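Local structure of beta-1,4-galactanase (Thielavia heterothallica, 1HJS) at residues 80-85 with 138-143; 132-137 with 243-248; 209-214 with 228-233; 275-280 with 291-296. The protein hydrolyses beta-1,4-galactosidic linkages in type I arabinogalactans, as a family 53 glycoside hydrolase of clan GH-A. All coordinates share one frame; numbering follows the deposited sequence.

Interaction 1: residues 80-85 with 138-143; sequences FHYSDT and AGLLWP
Y82 meets L140 and L141 through an apolar contact, a methyl against a carbonyl oxygen, and one shared water. Its ring and the side chain of L140 lie side by side, pointing the same way, with Y82 CD2 4.1 Å from L140 CD1, an oblique approach to the ring. L140 CG lies between its own backbone N and carbonyl carbon (chi1 71°), which sets the methyl beside the tyrosine. L141 comes in at the backbone: its methyl CD2 sits 3.5 Å from Y82 O and stays farther from the tyrosine side chain. A water completes the join, donating to Y82 O at 2.9 Å and accepting from L141 N at 2.8 Å, so a polar group of each main chain is satisfied within a buried contact. Y82 and L141 both adopt left-handed backbone angles (phi 48° and 41°). The segments lie in the connections that follow the third and fourth strands of a (beta/alpha)8 barrel, 75-80 and 129-132. Helix 102-122 backs them: L109 touches both Y82 and L141, while Y82 OH bonds to T113 OG1, which suits a residue apolar along its ring and polar at its end. Farther out, S83 OG accepts from T85 N at 3.3 Å, forming an ST turn.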
loop_
_atom_site.group_PDB
_atom_site.type_symbol
_atom_site.label_atom_id
_atom_site.label_comp_id
_atom_site.label_asym_id
_atom_site.label_seq_id
_atom_site.Cartn_x
_atom_site.Cartn_y
_atom_site.Cartn_z
ATOM N N PHE A 80 6.954 4.531 0.123
ATOM C CA PHE A 80 7.625 5.621 -0.577
ATOM C C PHE A 80 7.110 5.700 -2.004
ATOM O O PHE A 80 7.239 4.733 -2.758
ATOM C CB PHE A 80 9.141 5.387 -0.649
ATOM C CG PHE A 80 9.866 5.633 0.639
ATOM C CD1 PHE A 80 9.860 6.893 1.228
ATOM C CD2 PHE A 80 10.592 4.609 1.245
ATOM C CE1 PHE A 80 10.571 7.135 2.406
ATOM C CE2 PHE A 80 11.311 4.841 2.430
ATOM C CZ PHE A 80 11.298 6.105 3.006
ATOM N N HIS A 81 6.525 6.835 -2.375
ATOM C CA HIS A 81 6.046 7.012 -3.741
ATOM C C HIS A 81 7.170 7.564 -4.617
ATOM O O HIS A 81 7.080 7.540 -5.845
ATOM C CB HIS A 81 4.850 7.976 -3.793
ATOM C CG HIS A 81 3.545 7.344 -3.419
ATOM N ND1 HIS A 81 2.361 7.655 -4.053
ATOM C CD2 HIS A 81 3.235 6.421 -2.478
ATOM C CE1 HIS A 81 1.379 6.948 -3.519
ATOM N NE2 HIS A 81 1.882 6.192 -2.561
ATOM N N TYR A 82 8.234 8.050 -3.978
ATOM C CA TYR A 82 9.364 8.631 -4.699
ATOM C C TYR A 82 8.861 9.617 -5.745
ATOM O O TYR A 82 9.225 9.551 -6.925
ATOM C CB TYR A 82 10.213 7.539 -5.361
ATOM C CG TYR A 82 10.918 6.626 -4.372
ATOM C CD1 TYR A 82 11.599 7.151 -3.273
ATOM C CD2 TYR A 82 10.944 5.241 -4.559
ATOM C CE1 TYR A 82 12.292 6.323 -2.386
ATOM C CE2 TYR A 82 11.636 4.402 -3.676
ATOM C CZ TYR A 82 12.308 4.955 -2.594
ATOM O OH TYR A 82 13.016 4.147 -1.735
ATOM N N SER A 83 8.010 10.527 -5.285
ATOM C CA SER A 83 7.424 11.564 -6.116
ATOM C C SER A 83 6.893 12.615 -5.158
ATOM O O SER A 83 6.784 12.357 -3.961
ATOM C CB SER A 83 6.270 10.995 -6.949
ATOM O OG SER A 83 5.706 12.000 -7.778
ATOM N N ASP A 84 6.580 13.805 -5.665
ATOM C CA ASP A 84 6.033 14.847 -4.802
ATOM C C ASP A 84 4.523 14.681 -4.754
ATOM O O ASP A 84 3.843 15.361 -3.989
ATOM C CB ASP A 84 6.343 16.249 -5.328
ATOM C CG ASP A 84 7.817 16.583 -5.287
ATOM O OD1 ASP A 84 8.512 16.133 -4.352
ATOM O OD2 ASP A 84 8.270 17.316 -6.187
ATOM N N THR A 85 4.006 13.770 -5.573
ATOM C CA THR A 85 2.566 13.537 -5.634
ATOM C C THR A 85 2.240 12.063 -5.909
ATOM O O THR A 85 3.136 11.219 -5.935
ATOM C CB THR A 85 1.932 14.432 -6.732
ATOM O OG1 THR A 85 0.505 14.384 -6.635
ATOM C CG2 THR A 85 2.365 13.967 -8.114
ATOM N N ALA A 138 4.956 0.303 -14.263
ATOM C CA ALA A 138 5.439 0.965 -15.471
ATOM C C ALA A 138 6.734 1.695 -15.116
ATOM O O ALA A 138 7.145 2.637 -15.792
ATOM C CB ALA A 138 4.392 1.944 -15.997
ATOM N N GLY A 139 7.370 1.247 -14.036
ATOM C CA GLY A 139 8.613 1.849 -13.594
ATOM C C GLY A 139 8.406 2.940 -12.562
ATOM O O GLY A 139 7.331 3.054 -11.956
ATOM N N LEU A 140 9.441 3.747 -12.362
ATOM C CA LEU A 140 9.393 4.842 -11.401
ATOM C C LEU A 140 10.323 5.948 -11.870
ATOM O O LEU A 140 11.085 5.757 -12.818
ATOM C CB LEU A 140 9.854 4.360 -10.022
ATOM C CG LEU A 140 11.352 4.045 -9.887
ATOM C CD1 LEU A 140 11.716 3.936 -8.409
ATOM C CD2 LEU A 140 11.688 2.755 -10.625
ATOM N N LEU A 141 10.255 7.100 -11.208
ATOM C CA LEU A 141 11.118 8.232 -11.535
ATOM C C LEU A 141 11.269 8.402 -13.048
ATOM O O LEU A 141 12.369 8.307 -13.590
ATOM C CB LEU A 141 12.491 8.015 -10.883
ATOM C CG LEU A 141 12.427 7.903 -9.352
ATOM C CD1 LEU A 141 13.706 7.302 -8.799
ATOM C CD2 LEU A 141 12.179 9.275 -8.762
ATOM N N TRP A 142 10.149 8.660 -13.717
ATOM C CA TRP A 142 10.126 8.824 -15.165
ATOM C C TRP A 142 10.866 10.068 -15.633
ATOM O O TRP A 142 10.903 11.078 -14.930
ATOM C CB TRP A 142 8.681 8.901 -15.660
ATOM C CG TRP A 142 7.893 7.656 -15.471
ATOM C CD1 TRP A 142 8.346 6.450 -15.023
ATOM C CD2 TRP A 142 6.506 7.477 -15.776
ATOM N NE1 TRP A 142 7.323 5.525 -15.032
ATOM C CE2 TRP A 142 6.184 6.133 -15.492
ATOM C CE3 TRP A 142 5.504 8.324 -16.268
ATOM C CZ2 TRP A 142 4.900 5.614 -15.684
ATOM C CZ3 TRP A 142 4.223 7.805 -16.459
ATOM C CH2 TRP A 142 3.937 6.464 -16.167
ATOM N N PRO A 143 11.440 10.020 -16.847
ATOM C CA PRO A 143 11.423 8.874 -17.764
ATOM C C PRO A 143 12.603 7.944 -17.523
ATOM O O PRO A 143 12.713 6.890 -18.151
ATOM C CB PRO A 143 11.520 9.515 -19.156
ATOM C CG PRO A 143 11.687 11.014 -18.914
ATOM C CD PRO A 143 12.080 11.183 -17.478
HETATM O O HOH W 1 8.612 7.612 -8.996
#

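Interaction 2: residues 132-137 with 243-248; sequences IGNEIR and VVETNW
Three flat groups, the carboxylates of E135 and E245 and the amide of N134, come together here. The E245 plane is turned only 20° from that of E135 and 21° from that of N134, although its side chain crosses each of the other two at about a right angle. E135 OE2 faces E245 OE1 at 4.0 Å. Measured between the carboxylate carbons, E135 CD to E245 CD is 5.1 Å. On its other oxygen, E245 OE2 lies 3.6 Å from N134 OD1. The amide nitrogen is linked to the same carboxylate indirectly: N134 ND2 donates to a water at 2.9 Å, and that water donates to E245 OE2 at 2.6 Å. E135 and E245 correspond to the proton donor and the nucleophile, at the C-terminal ends of the fourth and seventh strands of the (beta/alpha)8 barrel, the placing characteristic of clan GH-A, and their short separation fits a double-displacement, retaining mechanism. Each glutamate extends beyond CG, which carries its carboxylate from the barrel wall into the centre. An asparagine just before the acid is also a hallmark of the clan; its CG, anti to the backbone N (chi1 -175°), sends the amide toward E245, which it meets through the water. Neighbouring residues hold these groups: E135 OE2 is hydrogen-bonded to S212 OG, E245 OE1 to Y214 OH, and N134 ND2 to A87 O. R45 NH2 forms a salt bridge with E245 OE2.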
loop_
_atom_site.group_PDB
_atom_site.type_symbol
_atom_site.label_atom_id
_atom_site.label_comp_id
_atom_site.label_asym_id
_atom_site.label_seq_id
_atom_site.Cartn_x
_atom_site.Cartn_y
_atom_site.Cartn_z
ATOM N N ILE A 132 9.643 0.217 -1.756
ATOM C CA ILE A 132 10.461 1.139 -2.526
ATOM C C ILE A 132 9.704 1.429 -3.821
ATOM O O ILE A 132 9.984 0.856 -4.878
ATOM C CB ILE A 132 11.867 0.544 -2.808
ATOM C CG1 ILE A 132 11.752 -0.892 -3.321
ATOM C CG2 ILE A 132 12.693 0.570 -1.526
ATOM C CD1 ILE A 132 13.094 -1.554 -3.595
ATOM N N GLY A 133 8.725 2.322 -3.701
ATOM C CA GLY A 133 7.896 2.703 -4.827
ATOM C C GLY A 133 6.454 2.264 -4.614
ATOM O O GLY A 133 6.178 1.368 -3.815
ATOM N N ASN A 134 5.531 2.898 -5.329
ATOM C CA ASN A 134 4.116 2.554 -5.232
ATOM C C ASN A 134 3.629 2.202 -6.633
ATOM O O ASN A 134 3.704 3.032 -7.542
ATOM C CB ASN A 134 3.307 3.739 -4.693
ATOM C CG ASN A 134 1.839 3.389 -4.472
ATOM O OD1 ASN A 134 1.477 2.772 -3.469
ATOM N ND2 ASN A 134 0.993 3.772 -5.417
ATOM N N GLU A 135 3.140 0.975 -6.797
ATOM C CA GLU A 135 2.642 0.484 -8.086
ATOM C C GLU A 135 3.597 0.841 -9.222
ATOM O O GLU A 135 3.211 1.501 -10.185
ATOM C CB GLU A 135 1.250 1.057 -8.378
ATOM C CG GLU A 135 0.213 0.717 -7.310
ATOM C CD GLU A 135 -1.208 1.036 -7.742
ATOM O OE1 GLU A 135 -1.378 1.910 -8.615
ATOM O OE2 GLU A 135 -2.154 0.426 -7.201
ATOM N N ILE A 136 4.839 0.378 -9.113
ATOM C CA ILE A 136 5.849 0.687 -10.120
ATOM C C ILE A 136 5.844 -0.268 -11.310
ATOM O O ILE A 136 6.896 -0.599 -11.864
ATOM C CB ILE A 136 7.259 0.722 -9.484
ATOM C CG1 ILE A 136 7.565 -0.604 -8.781
ATOM C CG2 ILE A 136 7.342 1.875 -8.491
ATOM C CD1 ILE A 136 8.992 -0.684 -8.232
ATOM N N ARG A 137 4.645 -0.686 -11.711
ATOM C CA ARG A 137 4.459 -1.606 -12.834
ATOM C C ARG A 137 4.951 -1.020 -14.162
ATOM O O ARG A 137 5.294 -1.759 -15.090
ATOM C CB ARG A 137 2.982 -1.962 -12.954
ATOM C CG ARG A 137 2.672 -3.022 -13.986
ATOM C CD ARG A 137 1.250 -2.820 -14.479
ATOM N NE ARG A 137 1.193 -1.847 -15.556
ATOM C CZ ARG A 137 0.112 -1.149 -15.889
ATOM N NH1 ARG A 137 -1.024 -1.297 -15.218
ATOM N NH2 ARG A 137 0.162 -0.322 -16.921
ATOM N N VAL A 243 -1.487 -8.312 -0.208
ATOM C CA VAL A 243 -2.370 -7.464 -0.990
ATOM C C VAL A 243 -2.263 -6.195 -0.157
ATOM O O VAL A 243 -2.750 -6.146 0.972
ATOM C CB VAL A 243 -3.820 -7.986 -0.980
ATOM C CG1 VAL A 243 -4.757 -6.927 -1.558
ATOM C CG2 VAL A 243 -3.914 -9.270 -1.811
ATOM N N VAL A 244 -1.602 -5.183 -0.704
ATOM C CA VAL A 244 -1.378 -3.944 0.029
ATOM C C VAL A 244 -2.393 -2.833 -0.201
ATOM O O VAL A 244 -2.318 -1.780 0.429
ATOM C CB VAL A 244 0.050 -3.424 -0.242
ATOM C CG1 VAL A 244 1.049 -4.498 0.142
ATOM C CG2 VAL A 244 0.222 -3.067 -1.712
ATOM N N GLU A 245 -3.341 -3.074 -1.098
ATOM C CA GLU A 245 -4.404 -2.113 -1.385
ATOM C C GLU A 245 -5.623 -2.869 -1.890
ATOM O O GLU A 245 -5.507 -3.710 -2.778
ATOM C CB GLU A 245 -3.975 -1.099 -2.452
ATOM C CG GLU A 245 -3.166 0.083 -1.927
ATOM C CD GLU A 245 -2.993 1.179 -2.964
ATOM O OE1 GLU A 245 -3.933 1.398 -3.764
ATOM O OE2 GLU A 245 -1.929 1.835 -2.971
ATOM N N THR A 246 -6.783 -2.584 -1.307
ATOM C CA THR A 246 -8.032 -3.202 -1.736
ATOM C C THR A 246 -9.200 -2.400 -1.163
ATOM O O THR A 246 -9.049 -1.686 -0.163
ATOM C CB THR A 246 -8.131 -4.689 -1.298
ATOM O OG1 THR A 246 -9.203 -5.329 -2.009
ATOM C CG2 THR A 246 -8.392 -4.801 0.200
ATOM N N ASN A 247 -10.350 -2.507 -1.819
ATOM C CA ASN A 247 -11.570 -1.798 -1.436
ATOM C C ASN A 247 -12.775 -2.654 -1.831
ATOM O O ASN A 247 -12.673 -3.515 -2.707
ATOM C CB ASN A 247 -11.730 -0.497 -2.240
ATOM C CG ASN A 247 -11.032 0.709 -1.629
ATOM O OD1 ASN A 247 -11.006 1.772 -2.248
ATOM N ND2 ASN A 247 -10.486 0.565 -0.424
ATOM N N TRP A 248 -13.901 -2.407 -1.169
ATOM C CA TRP A 248 -15.177 -3.030 -1.515
ATOM C C TRP A 248 -16.203 -1.961 -1.169
ATOM O O TRP A 248 -16.192 -1.404 -0.071
ATOM C CB TRP A 248 -15.483 -4.312 -0.746
ATOM C CG TRP A 248 -16.773 -4.896 -1.259
ATOM C CD1 TRP A 248 -18.018 -4.743 -0.717
ATOM C CD2 TRP A 248 -16.959 -5.617 -2.484
ATOM N NE1 TRP A 248 -18.966 -5.322 -1.530
ATOM C CE2 TRP A 248 -18.343 -5.865 -2.621
ATOM C CE3 TRP A 248 -16.087 -6.074 -3.486
ATOM C CZ2 TRP A 248 -18.881 -6.551 -3.719
ATOM C CZ3 TRP A 248 -16.619 -6.756 -4.578
ATOM C CH2 TRP A 248 -18.007 -6.988 -4.685
HETATM O O HOH W 2 -1.743 2.942 -5.267
#

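Interaction 3: residues 209-214 with 228-233; sequences MGVSFY and SSLDNM
M209 and V211, on a barrel strand, pack against L230 and M233 of the following helix entirely through apolar groups; no hydrogen bond crosses. The contacts made by sulfur-bearing chains centre on one methyl group. M233 CE lies 3.8 Å from M209 CB and 3.9 Å from M209 SD, so the methyl lies against the CB and the sulfur of the other methionine, the two chains crossing obliquely, and M233 CE also comes within 3.9 Å of V211 CG1. A bend at the last torsion of M233 (chi3 64°) brings this methyl against both M209 and V211, a fit for which a long, flexible and unbranched chain is well suited. The branched chains make a simpler contact: V211 CG2 meets L230 CD2 at 4.1 Å. Valine keeps its bulk close to the strand, whereas leucine spans more of the distance from the helix. Backbone bonds act within the helix, where M233 N donates to S229 O at 2.9 Å. Strand 209-212 and helix 228-233 run nearly antiparallel, at 166°, with 11.0 Å between their axes at closest approach. The strand's other face serves the barrel interior, where S212 OG bonds to H178 NE2. Helix 223-237 leads on to strand 240-245, which lies beside strand 208-212, making this the strand-to-helix interface of a beta-alpha-beta crossover in a (beta/alpha)8 barrel.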
loop_
_atom_site.group_PDB
_atom_site.type_symbol
_atom_site.label_atom_id
_atom_site.label_comp_id
_atom_site.label_asym_id
_atom_site.label_seq_id
_atom_site.Cartn_x
_atom_site.Cartn_y
_atom_site.Cartn_z
ATOM N N MET A 209 6.647 -9.008 -1.952
ATOM C CA MET A 209 6.017 -8.611 -3.199
ATOM C C MET A 209 4.603 -8.216 -2.820
ATOM O O MET A 209 3.836 -9.038 -2.304
ATOM C CB MET A 209 5.972 -9.768 -4.196
ATOM C CG MET A 209 7.339 -10.213 -4.673
ATOM S SD MET A 209 7.226 -11.483 -5.941
ATOM C CE MET A 209 8.862 -11.342 -6.658
ATOM N N GLY A 210 4.265 -6.954 -3.047
ATOM C CA GLY A 210 2.928 -6.497 -2.723
ATOM C C GLY A 210 2.147 -6.240 -3.995
ATOM O O GLY A 210 2.730 -5.903 -5.025
ATOM N N VAL A 211 0.832 -6.415 -3.936
ATOM C CA VAL A 211 -0.004 -6.171 -5.099
ATOM C C VAL A 211 -1.264 -5.427 -4.698
ATOM O O VAL A 211 -1.750 -5.572 -3.574
ATOM C CB VAL A 211 -0.449 -7.487 -5.779
ATOM C CG1 VAL A 211 0.765 -8.292 -6.211
ATOM C CG2 VAL A 211 -1.323 -8.301 -4.829
ATOM N N SER A 212 -1.776 -4.616 -5.615
ATOM C CA SER A 212 -3.026 -3.912 -5.378
ATOM C C SER A 212 -4.075 -4.861 -5.955
ATOM O O SER A 212 -3.802 -5.574 -6.923
ATOM C CB SER A 212 -3.073 -2.586 -6.142
ATOM O OG SER A 212 -2.068 -1.687 -5.702
ATOM N N PHE A 213 -5.257 -4.893 -5.352
ATOM C CA PHE A 213 -6.329 -5.744 -5.844
ATOM C C PHE A 213 -7.655 -5.045 -5.606
ATOM O O PHE A 213 -8.146 -4.989 -4.474
ATOM C CB PHE A 213 -6.331 -7.105 -5.139
ATOM C CG PHE A 213 -7.410 -8.034 -5.630
ATOM C CD1 PHE A 213 -7.354 -8.563 -6.917
ATOM C CD2 PHE A 213 -8.494 -8.353 -4.822
ATOM C CE1 PHE A 213 -8.370 -9.399 -7.393
ATOM C CE2 PHE A 213 -9.516 -9.188 -5.284
ATOM C CZ PHE A 213 -9.454 -9.711 -6.574
ATOM N N TYR A 214 -8.219 -4.503 -6.683
ATOM C CA TYR A 214 -9.489 -3.788 -6.637
ATOM C C TYR A 214 -10.492 -4.501 -7.545
ATOM O O TYR A 214 -10.124 -5.035 -8.596
ATOM C CB TYR A 214 -9.293 -2.347 -7.104
ATOM C CG TYR A 214 -8.547 -1.474 -6.117
ATOM C CD1 TYR A 214 -9.166 -1.021 -4.952
ATOM C CD2 TYR A 214 -7.227 -1.089 -6.355
ATOM C CE1 TYR A 214 -8.491 -0.202 -4.050
ATOM C CE2 TYR A 214 -6.542 -0.266 -5.455
ATOM C CZ TYR A 214 -7.183 0.174 -4.310
ATOM O OH TYR A 214 -6.532 1.006 -3.425
ATOM N N SER A 228 -4.553 -17.630 -8.481
ATOM C CA SER A 228 -3.613 -18.209 -9.438
ATOM C C SER A 228 -2.348 -17.365 -9.582
ATOM O O SER A 228 -1.236 -17.896 -9.590
ATOM C CB SER A 228 -4.289 -18.364 -10.803
ATOM O OG SER A 228 -3.413 -18.981 -11.727
ATOM N N SER A 229 -2.519 -16.051 -9.699
ATOM C CA SER A 229 -1.379 -15.148 -9.847
ATOM C C SER A 229 -0.464 -15.195 -8.623
ATOM O O SER A 229 0.743 -15.373 -8.753
ATOM C CB SER A 229 -1.869 -13.714 -10.071
ATOM O OG SER A 229 -0.785 -12.825 -10.267
ATOM N N LEU A 230 -1.038 -15.037 -7.435
ATOM C CA LEU A 230 -0.238 -15.062 -6.216
ATOM C C LEU A 230 0.479 -16.404 -6.070
ATOM O O LEU A 230 1.656 -16.443 -5.722
ATOM C CB LEU A 230 -1.120 -14.782 -4.991
ATOM C CG LEU A 230 -1.805 -13.405 -4.970
ATOM C CD1 LEU A 230 -2.492 -13.195 -3.628
ATOM C CD2 LEU A 230 -0.779 -12.305 -5.211
ATOM N N ASP A 231 -0.224 -17.500 -6.346
ATOM C CA ASP A 231 0.392 -18.824 -6.262
ATOM C C ASP A 231 1.614 -18.888 -7.180
ATOM O O ASP A 231 2.661 -19.403 -6.801
ATOM C CB ASP A 231 -0.603 -19.912 -6.681
ATOM C CG ASP A 231 -1.407 -20.475 -5.510
ATOM O OD1 ASP A 231 -1.195 -20.059 -4.349
ATOM O OD2 ASP A 231 -2.256 -21.355 -5.759
ATOM N N ASN A 232 1.470 -18.361 -8.394
ATOM C CA ASN A 232 2.566 -18.376 -9.358
ATOM C C ASN A 232 3.741 -17.521 -8.897
ATOM O O ASN A 232 4.902 -17.902 -9.068
ATOM C CB ASN A 232 2.075 -17.896 -10.727
ATOM C CG ASN A 232 1.124 -18.884 -11.380
ATOM O OD1 ASN A 232 1.041 -20.041 -10.970
ATOM N ND2 ASN A 232 0.413 -18.436 -12.404
ATOM N N MET A 233 3.437 -16.362 -8.322
ATOM C CA MET A 233 4.478 -15.469 -7.827
ATOM C C MET A 233 5.235 -16.149 -6.694
ATOM O O MET A 233 6.466 -16.078 -6.617
ATOM C CB MET A 233 3.860 -14.171 -7.310
ATOM C CG MET A 233 3.210 -13.320 -8.388
ATOM S SD MET A 233 2.220 -11.972 -7.704
ATOM C CE MET A 233 3.497 -11.008 -6.868
#

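Interaction 4: residues 275-280 with 291-296; sequences TFITNV and VGLFYW
L293 and Y295 of the eighth barrel strand receive I277 and V280 from helix 270-285, the helix that precedes this strand in the (beta/alpha)8 fold. Helix 275-280 and strand 291-296 run at 154° to each other, with their axes 9.8 Å apart at closest approach. Along the strand, G292 is backbone-bonded to V243 of the neighbouring strand, and the contact begins with the next residue. L293, its CG anti to the backbone N (chi1 -179°), extends toward the helix and sets CD1 against both residues, 3.8 Å from V280 CG1 and 3.5 Å from the main-chain I277 O, while L293 CD2 is more loosely placed, 4.3 Å from I277 CG2. A forked leucine thus fits against two helix residues about one turn apart. F294 turns to the opposite side of the strand, where its ring meets Y77 edge-to-face. Y295 brings CD1 and CE1 of its ring to I277, while its hydroxyl is hydrogen-bonded to N313 O and W248 N, so the tyrosine serves apolar and polar neighbours at once. The two side chains cross at about a right angle, and I277 CD1 approaches the ring obliquely, 3.5 Å from Y295 CD1 and 3.7 Å from Y295 CE1.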
loop_
_atom_site.group_PDB
_atom_site.type_symbol
_atom_site.label_atom_id
_atom_site.label_comp_id
_atom_site.label_asym_id
_atom_site.label_seq_id
_atom_site.Cartn_x
_atom_site.Cartn_y
_atom_site.Cartn_z
ATOM N N THR A 275 -17.430 -9.718 3.861
ATOM C CA THR A 275 -17.308 -10.947 3.086
ATOM C C THR A 275 -16.151 -10.850 2.100
ATOM O O THR A 275 -15.319 -11.753 2.022
ATOM C CB THR A 275 -18.602 -11.254 2.303
ATOM O OG1 THR A 275 -19.668 -11.500 3.229
ATOM C CG2 THR A 275 -18.410 -12.475 1.408
ATOM N N PHE A 276 -16.099 -9.752 1.350
ATOM C CA PHE A 276 -15.035 -9.559 0.373
ATOM C C PHE A 276 -13.663 -9.524 1.040
ATOM O O PHE A 276 -12.740 -10.221 0.620
ATOM C CB PHE A 276 -15.244 -8.254 -0.402
ATOM C CG PHE A 276 -14.179 -7.984 -1.434
ATOM C CD1 PHE A 276 -14.166 -8.681 -2.636
ATOM C CD2 PHE A 276 -13.184 -7.037 -1.196
ATOM C CE1 PHE A 276 -13.180 -8.438 -3.596
ATOM C CE2 PHE A 276 -12.191 -6.786 -2.147
ATOM C CZ PHE A 276 -12.188 -7.487 -3.348
ATOM N N ILE A 277 -13.527 -8.695 2.070
ATOM C CA ILE A 277 -12.255 -8.573 2.776
ATOM C C ILE A 277 -11.808 -9.916 3.346
ATOM O O ILE A 277 -10.648 -10.290 3.215
ATOM C CB ILE A 277 -12.353 -7.536 3.920
ATOM C CG1 ILE A 277 -12.624 -6.148 3.329
ATOM C CG2 ILE A 277 -11.062 -7.528 4.738
ATOM C CD1 ILE A 277 -12.919 -5.073 4.356
ATOM N N THR A 278 -12.732 -10.639 3.973
ATOM C CA THR A 278 -12.407 -11.938 4.555
ATOM C C THR A 278 -11.979 -12.921 3.461
ATOM O O THR A 278 -11.045 -13.706 3.648
ATOM C CB THR A 278 -13.616 -12.510 5.331
ATOM O OG1 THR A 278 -13.979 -11.604 6.389
ATOM C CG2 THR A 278 -13.273 -13.862 5.936
ATOM N N ASN A 279 -12.654 -12.871 2.318
ATOM C CA ASN A 279 -12.312 -13.758 1.212
ATOM C C ASN A 279 -10.936 -13.439 0.642
ATOM O O ASN A 279 -10.138 -14.344 0.395
ATOM C CB ASN A 279 -13.374 -13.679 0.112
ATOM C CG ASN A 279 -14.654 -14.401 0.492
ATOM O OD1 ASN A 279 -14.729 -15.046 1.542
ATOM N ND2 ASN A 279 -15.666 -14.304 -0.363
ATOM N N VAL A 280 -10.646 -12.158 0.431
ATOM C CA VAL A 280 -9.335 -11.786 -0.102
ATOM C C VAL A 280 -8.259 -12.174 0.910
ATOM O O VAL A 280 -7.189 -12.657 0.540
ATOM C CB VAL A 280 -9.239 -10.267 -0.387
ATOM C CG1 VAL A 280 -7.816 -9.904 -0.810
ATOM C CG2 VAL A 280 -10.232 -9.879 -1.478
ATOM N N VAL A 291 1.233 -13.263 3.611
ATOM C CA VAL A 291 1.191 -12.767 4.980
ATOM C C VAL A 291 0.422 -11.496 5.312
ATOM O O VAL A 291 0.313 -11.146 6.489
ATOM C CB VAL A 291 2.623 -12.567 5.499
ATOM C CG1 VAL A 291 3.384 -13.873 5.434
ATOM C CG2 VAL A 291 3.330 -11.508 4.665
ATOM N N GLY A 292 -0.112 -10.796 4.321
ATOM C CA GLY A 292 -0.813 -9.571 4.668
ATOM C C GLY A 292 -1.900 -9.055 3.748
ATOM O O GLY A 292 -1.974 -9.406 2.569
ATOM N N LEU A 293 -2.751 -8.210 4.320
ATOM C CA LEU A 293 -3.845 -7.575 3.599
ATOM C C LEU A 293 -4.032 -6.186 4.181
ATOM O O LEU A 293 -4.105 -6.023 5.402
ATOM C CB LEU A 293 -5.142 -8.377 3.751
ATOM C CG LEU A 293 -6.380 -7.824 3.027
ATOM C CD1 LEU A 293 -7.414 -8.921 2.869
ATOM C CD2 LEU A 293 -6.971 -6.655 3.808
ATOM N N PHE A 294 -4.098 -5.184 3.311
ATOM C CA PHE A 294 -4.303 -3.808 3.750
ATOM C C PHE A 294 -5.457 -3.167 2.997
ATOM O O PHE A 294 -5.438 -3.105 1.768
ATOM C CB PHE A 294 -3.046 -2.969 3.518
ATOM C CG PHE A 294 -1.889 -3.344 4.404
ATOM C CD1 PHE A 294 -1.142 -4.490 4.149
ATOM C CD2 PHE A 294 -1.552 -2.547 5.494
ATOM C CE1 PHE A 294 -0.067 -4.842 4.976
ATOM C CE2 PHE A 294 -0.480 -2.887 6.330
ATOM C CZ PHE A 294 0.262 -4.038 6.068
ATOM N N TYR A 295 -6.457 -2.691 3.731
ATOM C CA TYR A 295 -7.603 -2.024 3.117
ATOM C C TYR A 295 -7.161 -0.586 2.860
ATOM O O TYR A 295 -6.534 0.026 3.723
ATOM C CB TYR A 295 -8.803 -2.022 4.066
ATOM C CG TYR A 295 -10.098 -1.669 3.369
ATOM C CD1 TYR A 295 -10.881 -2.659 2.776
ATOM C CD2 TYR A 295 -10.510 -0.345 3.251
ATOM C CE1 TYR A 295 -12.044 -2.339 2.081
ATOM C CE2 TYR A 295 -11.680 -0.009 2.554
ATOM C CZ TYR A 295 -12.436 -1.013 1.973
ATOM O OH TYR A 295 -13.573 -0.702 1.272
ATOM N N TRP A 296 -7.485 -0.029 1.698
ATOM C CA TRP A 296 -7.040 1.330 1.410
ATOM C C TRP A 296 -7.975 2.462 1.825
ATOM O O TRP A 296 -9.108 2.555 1.342
ATOM C CB TRP A 296 -6.716 1.485 -0.080
ATOM C CG TRP A 296 -5.908 2.720 -0.373
ATOM C CD1 TRP A 296 -4.625 2.970 0.021
ATOM C CD2 TRP A 296 -6.338 3.884 -1.094
ATOM N NE1 TRP A 296 -4.227 4.214 -0.406
ATOM C CE2 TRP A 296 -5.260 4.798 -1.094
ATOM C CE3 TRP A 296 -7.529 4.245 -1.740
ATOM C CZ2 TRP A 296 -5.337 6.053 -1.715
ATOM C CZ3 TRP A 296 -7.608 5.492 -2.355
ATOM C CH2 TRP A 296 -6.518 6.382 -2.337
#

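All four contacts belong to one (beta/alpha)8 barrel. Interactions 3 and 4, centres 12 Å apart, each pack a helix on the outside of the sheet, through strands 208-212 and 290-296; strand 240-245, which carries the nucleophile of interaction 2, lies between them and is backbone-bonded to both, V244 with V211 and V243 with F294. Interaction 2 sits about 4 Å from the centre of the chain in space, its centre 10 Å from that of interaction 3 and 13 Å from that of interaction 4. Interaction 1, 14 Å from interaction 2, joins connections after the third and fourth strands, and its segments alternate in sequence with those of interaction 2. Interaction 3 falls between residues 137 and 243, and interaction 4 comes last.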